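Local coordinates for imelysin-like protein (Psychrobacter arcticus, PDB 3PF0), which is of unknown function but, as a member of the all-helical imelysin (peptidase M75) family, may be a metalloendopeptidase, at residues 136-141 / 162-167; 301-306 / 345-350. One frame throughout, in Å; residues are numbered along the deposited sequence.

Contact 1: 136-141 / 162-167; sequences RGLVHG and SAVVQG
Val164 carries this contact with two different parts: its methyls lie against Leu138, its carbonyl oxygen against Val139, at the start of helix 138-149. The apolar part is small. Val164 CG2 rests on Leu138 CB at 3.8 Å, and Leu138 CD1 comes alongside the same methyl at 4.0 Å. Val164 CG1 also touches Leu138 CB and comes nearest to the backbone, 3.4 Å from Leu138 O. With chi1 at 131°, off a staggered value, both methyls face Leu138, CG1 nearer its carbonyl and CG2 nearer its side chain.

The carbonyl of Val164 makes the second kind of contact. Val164 O accepts a CA-H...O contact from Val139 CA (3.4 Å, 150° at the hydrogen) and has Val139 CG2 beside it at 3.3 Å. The N-H groups of Leu138 and Val139 bond to the carboxylate of Asp134.

Within 162-167, Gln166 NE2 bonds nearly straight to Ser162 O at 2.8 Å, from well above the carbonyl plane, and also reaches Leu158 O. This turn leads into helix 167-176.

With an alanine at Val164, both methyls are gone, and Leu138 would probably lose the apolar neighbour of its CB and be freer to turn. Across the two segments, then, the loop meets the helix start through methyl packing and one C-H...O contact, an attachment resting on shape more than on strong polar bonds.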
loop_
_atom_site.group_PDB
_atom_site.type_symbol
_atom_site.label_atom_id
_atom_site.label_comp_id
_atom_site.label_asym_id
_atom_site.label_seq_id
_atom_site.Cartn_x
_atom_site.Cartn_y
_atom_site.Cartn_z
ATOM N N ARG A 136 -8.374 -16.007 -7.262
ATOM C CA ARG A 136 -8.657 -17.438 -7.133
ATOM C C ARG A 136 -8.648 -17.920 -5.677
ATOM O O ARG A 136 -8.855 -19.110 -5.445
ATOM C CB ARG A 136 -7.679 -18.271 -7.983
ATOM C CG ARG A 136 -7.881 -18.054 -9.474
ATOM C CD ARG A 136 -7.077 -18.999 -10.334
ATOM N NE ARG A 136 -7.300 -18.713 -11.750
ATOM C CZ ARG A 136 -7.165 -19.596 -12.733
ATOM N NH1 ARG A 136 -6.805 -20.846 -12.469
ATOM N NH2 ARG A 136 -7.393 -19.236 -13.988
ATOM N N GLY A 137 -8.454 -17.006 -4.724
ATOM C CA GLY A 137 -8.451 -17.322 -3.298
ATOM C C GLY A 137 -7.416 -18.355 -2.895
ATOM O O GLY A 137 -7.718 -19.282 -2.141
ATOM N N LEU A 138 -6.191 -18.198 -3.405
ATOM C CA LEU A 138 -5.071 -19.100 -3.159
ATOM C C LEU A 138 -4.501 -18.976 -1.732
ATOM O O LEU A 138 -3.921 -19.939 -1.232
ATOM C CB LEU A 138 -3.958 -18.824 -4.184
ATOM C CG LEU A 138 -4.281 -19.027 -5.673
ATOM C CD1 LEU A 138 -3.085 -18.655 -6.536
ATOM C CD2 LEU A 138 -4.716 -20.465 -5.969
ATOM N N VAL A 139 -4.658 -17.808 -1.087
ATOM C CA VAL A 139 -4.126 -17.545 0.258
ATOM C C VAL A 139 -4.804 -18.451 1.327
ATOM O O VAL A 139 -4.097 -19.141 2.065
ATOM C CB VAL A 139 -4.218 -16.036 0.635
ATOM C CG1 VAL A 139 -3.852 -15.798 2.100
ATOM C CG2 VAL A 139 -3.341 -15.182 -0.273
ATOM N N HIS A 140 -6.153 -18.467 1.378
ATOM C CA HIS A 140 -6.955 -19.214 2.355
ATOM C C HIS A 140 -6.518 -20.693 2.556
ATOM O O HIS A 140 -6.126 -21.065 3.671
ATOM C CB HIS A 140 -8.448 -19.161 1.977
ATOM C CG HIS A 140 -9.313 -20.014 2.857
ATOM N ND1 HIS A 140 -9.573 -19.663 4.175
ATOM C CD2 HIS A 140 -9.914 -21.197 2.593
ATOM C CE1 HIS A 140 -10.330 -20.632 4.663
ATOM N NE2 HIS A 140 -10.566 -21.579 3.748
ATOM N N GLY A 141 -6.616 -21.503 1.503
ATOM C CA GLY A 141 -6.289 -22.927 1.545
ATOM C C GLY A 141 -4.829 -23.264 1.764
ATOM O O GLY A 141 -4.511 -24.230 2.470
ATOM N N SER A 162 5.748 -20.597 -1.394
ATOM C CA SER A 162 5.122 -19.625 -2.287
ATOM C C SER A 162 4.714 -18.338 -1.552
ATOM O O SER A 162 4.488 -18.343 -0.341
ATOM C CB SER A 162 3.922 -20.233 -3.003
ATOM O OG SER A 162 2.895 -20.642 -2.118
ATOM N N ALA A 163 4.681 -17.224 -2.300
ATOM C CA ALA A 163 4.328 -15.888 -1.828
ATOM C C ALA A 163 2.881 -15.830 -1.291
ATOM O O ALA A 163 2.573 -15.050 -0.393
ATOM C CB ALA A 163 4.505 -14.903 -2.970
ATOM N N VAL A 164 2.032 -16.700 -1.827
ATOM C CA VAL A 164 0.609 -16.864 -1.555
ATOM C C VAL A 164 0.336 -17.332 -0.084
ATOM O O VAL A 164 -0.747 -17.071 0.441
ATOM C CB VAL A 164 0.095 -17.855 -2.647
ATOM C CG1 VAL A 164 -0.733 -19.019 -2.108
ATOM C CG2 VAL A 164 -0.625 -17.124 -3.767
ATOM N N VAL A 165 1.314 -17.983 0.579
ATOM C CA VAL A 165 1.117 -18.526 1.926
ATOM C C VAL A 165 1.827 -17.678 3.002
ATOM O O VAL A 165 2.019 -18.145 4.128
ATOM C CB VAL A 165 1.531 -20.026 2.001
ATOM C CG1 VAL A 165 0.696 -20.868 1.050
ATOM C CG2 VAL A 165 3.018 -20.237 1.729
ATOM N N GLN A 166 2.175 -16.427 2.676
ATOM C CA GLN A 166 2.870 -15.552 3.611
ATOM C C GLN A 166 2.516 -14.064 3.384
ATOM O O GLN A 166 1.588 -13.746 2.634
ATOM C CB GLN A 166 4.392 -15.786 3.512
ATOM C CG GLN A 166 4.957 -15.576 2.115
ATOM C CD GLN A 166 6.366 -16.079 1.987
ATOM O OE1 GLN A 166 7.310 -15.530 2.569
ATOM N NE2 GLN A 166 6.545 -17.097 1.163
ATOM N N GLY A 167 3.267 -13.182 4.040
ATOM C CA GLY A 167 3.077 -11.737 3.970
ATOM C C GLY A 167 1.842 -11.271 4.716
ATOM O O GLY A 167 1.269 -12.020 5.523
#

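Contact 2: 301-306 / 345-350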
loop_
_atom_site.group_PDB
_atom_site.type_symbol
_atom_site.label_atom_id
_atom_site.label_comp_id
_atom_site.label_asym_id
_atom_site.label_seq_id
_atom_site.Cartn_x
_atom_site.Cartn_y
_atom_site.Cartn_z
ATOM N N ALA A 301 -3.666 22.254 -8.124
ATOM C CA ALA A 301 -3.435 21.803 -6.750
ATOM C C ALA A 301 -4.706 21.944 -5.898
ATOM O O ALA A 301 -4.987 21.061 -5.083
ATOM C CB ALA A 301 -2.286 22.576 -6.123
ATOM N N ASP A 302 -5.489 23.025 -6.123
ATOM C CA ASP A 302 -6.743 23.308 -5.419
ATOM C C ASP A 302 -7.836 22.267 -5.739
ATOM O O ASP A 302 -8.489 21.785 -4.814
ATOM C CB ASP A 302 -7.247 24.720 -5.754
ATOM N N THR A 303 -8.019 21.917 -7.034
ATOM C CA THR A 303 -9.028 20.944 -7.488
ATOM C C THR A 303 -8.700 19.523 -7.000
ATOM O O THR A 303 -9.618 18.804 -6.597
ATOM C CB THR A 303 -9.208 20.976 -9.012
ATOM O OG1 THR A 303 -7.931 20.898 -9.644
ATOM C CG2 THR A 303 -9.963 22.209 -9.486
ATOM N N LEU A 304 -7.404 19.131 -7.018
ATOM C CA LEU A 304 -6.962 17.821 -6.540
ATOM C C LEU A 304 -7.148 17.710 -5.024
ATOM O O LEU A 304 -7.651 16.687 -4.558
ATOM C CB LEU A 304 -5.505 17.539 -6.926
ATOM C CG LEU A 304 -5.296 16.678 -8.165
ATOM C CD1 LEU A 304 -3.878 16.808 -8.674
ATOM C CD2 LEU A 304 -5.630 15.204 -7.886
ATOM N N SER A 305 -6.784 18.768 -4.267
ATOM C CA SER A 305 -6.944 18.832 -2.808
ATOM C C SER A 305 -8.426 18.685 -2.396
ATOM O O SER A 305 -8.731 17.930 -1.470
ATOM C CB SER A 305 -6.379 20.144 -2.263
ATOM O OG SER A 305 -6.524 20.253 -0.855
ATOM N N THR A 306 -9.331 19.388 -3.103
ATOM C CA THR A 306 -10.771 19.364 -2.845
ATOM C C THR A 306 -11.334 17.974 -3.155
ATOM O O THR A 306 -12.078 17.448 -2.330
ATOM C CB THR A 306 -11.474 20.487 -3.620
ATOM O OG1 THR A 306 -10.991 21.737 -3.123
ATOM C CG2 THR A 306 -12.999 20.447 -3.482
ATOM N N LYS A 345 -4.312 12.528 -14.723
ATOM C CA LYS A 345 -3.999 12.303 -16.135
ATOM C C LYS A 345 -4.175 13.543 -17.024
ATOM O O LYS A 345 -3.356 13.755 -17.922
ATOM C CB LYS A 345 -4.881 11.170 -16.694
ATOM C CG LYS A 345 -4.450 9.771 -16.289
ATOM C CD LYS A 345 -5.635 8.814 -16.197
ATOM C CE LYS A 345 -5.906 8.049 -17.463
ATOM N NZ LYS A 345 -7.052 7.125 -17.290
ATOM N N SER A 346 -5.249 14.329 -16.815
ATOM C CA SER A 346 -5.574 15.453 -17.695
ATOM C C SER A 346 -5.164 16.838 -17.189
ATOM O O SER A 346 -5.118 17.761 -18.011
ATOM C CB SER A 346 -7.069 15.465 -18.005
ATOM O OG SER A 346 -7.844 15.770 -16.858
ATOM N N GLN A 347 -4.884 17.005 -15.877
ATOM C CA GLN A 347 -4.501 18.309 -15.329
ATOM C C GLN A 347 -3.116 18.273 -14.678
ATOM O O GLN A 347 -2.293 19.129 -14.982
ATOM C CB GLN A 347 -5.545 18.827 -14.324
ATOM C CG GLN A 347 -6.783 19.447 -14.971
ATOM C CD GLN A 347 -7.741 20.069 -13.975
ATOM O OE1 GLN A 347 -7.357 20.559 -12.904
ATOM N NE2 GLN A 347 -9.018 20.102 -14.327
ATOM N N LEU A 348 -2.851 17.298 -13.790
ATOM C CA LEU A 348 -1.563 17.232 -13.088
ATOM C C LEU A 348 -0.360 16.869 -13.994
ATOM O O LEU A 348 0.622 17.616 -13.997
ATOM C CB LEU A 348 -1.622 16.276 -11.876
ATOM C CG LEU A 348 -0.363 16.198 -10.988
ATOM C CD1 LEU A 348 -0.131 17.494 -10.218
ATOM C CD2 LEU A 348 -0.427 15.020 -10.047
ATOM N N ILE A 349 -0.415 15.725 -14.701
ATOM C CA ILE A 349 0.671 15.232 -15.560
ATOM C C ILE A 349 1.000 16.249 -16.707
ATOM O O ILE A 349 2.187 16.563 -16.842
ATOM C CB ILE A 349 0.372 13.783 -16.063
ATOM C CG1 ILE A 349 0.699 12.757 -14.942
ATOM C CG2 ILE A 349 1.118 13.445 -17.360
ATOM C CD1 ILE A 349 0.202 11.306 -15.146
ATOM N N PRO A 350 0.038 16.827 -17.488
ATOM C CA PRO A 350 0.441 17.788 -18.540
ATOM C C PRO A 350 1.009 19.112 -17.999
ATOM O O PRO A 350 1.838 19.720 -18.681
ATOM C CB PRO A 350 -0.849 18.028 -19.323
ATOM C CG PRO A 350 -1.929 17.701 -18.383
ATOM C CD PRO A 350 -1.423 16.596 -17.520
#
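Leu348 has CG anti to its backbone N (chi1 -175°), which sends its branched end toward helix 298-316, where it meets Leu304. The chi1 of Leu304, -98°, lies away from a staggered value and carries CD1 across to the partner. That one methyl does the touching: Leu304 CD1 sits 4.0 Å from Leu348 CB, with Leu348 CD1 and Leu348 CD2 each about 4.1 Å from it. The methyl is thus laid against the three carbons around Leu348 CG at nearly equal distances, the two side chains crossing at about a right angle. Both are buried. Leu304 also packs on Leu343 and Ile344 of helix 327-351, and Leu348 touches Phe231 and Leu292, so helices 225-250 and 286-292 close round the same apolar spot.

The segments belong to two long helices that follow one another in the chain and run roughly antiparallel here, a helical hairpin in keeping with the bundle architecture of imelysin-like proteins. Contact is made near the beginning of helix 298-316 and near the end of helix 327-351. On the second helix, residues 345-348 form a wider pi-type turn, and the helix kinks where Pro350 offers no N-H to the preceding turn.

Beside the leucines, Thr303 and Gln347, both partly exposed, make a looser polar approach. The extended chain of Gln347 brings OE1 to 3.3 Å from Thr303 OG1, the side chains again crossing at about a right angle. The Thr303 hydroxyl has its partners on its own helix, the carbonyl oxygens of Thr299 and Val300, Thr299 being the stronger. Since Gln347 is modelled in two conformers, its place beside Thr303 is doubtful in detail, whereas Gln347 O is bonded to the hydroxyl of Thr351.

Overall arrangement
Contact 1 and contact 2 lie on opposite sides of the chain's centre, their own centres 37 Å apart and their nearest atoms about 25 Å apart, so neither touches the other. They come in series: 136-141 / 162-167 closes before 301-306 / 345-350 opens, and all four segments fall within the imelysin portion of the sequence. Contact 1, its centre 18 Å from the chain's centre, sets a loop against the start of a helix; contact 2, 22 Å out, joins two long helices. No metal or ligand site is established at either. The two thus belong to separate regions of one helical chain without strands.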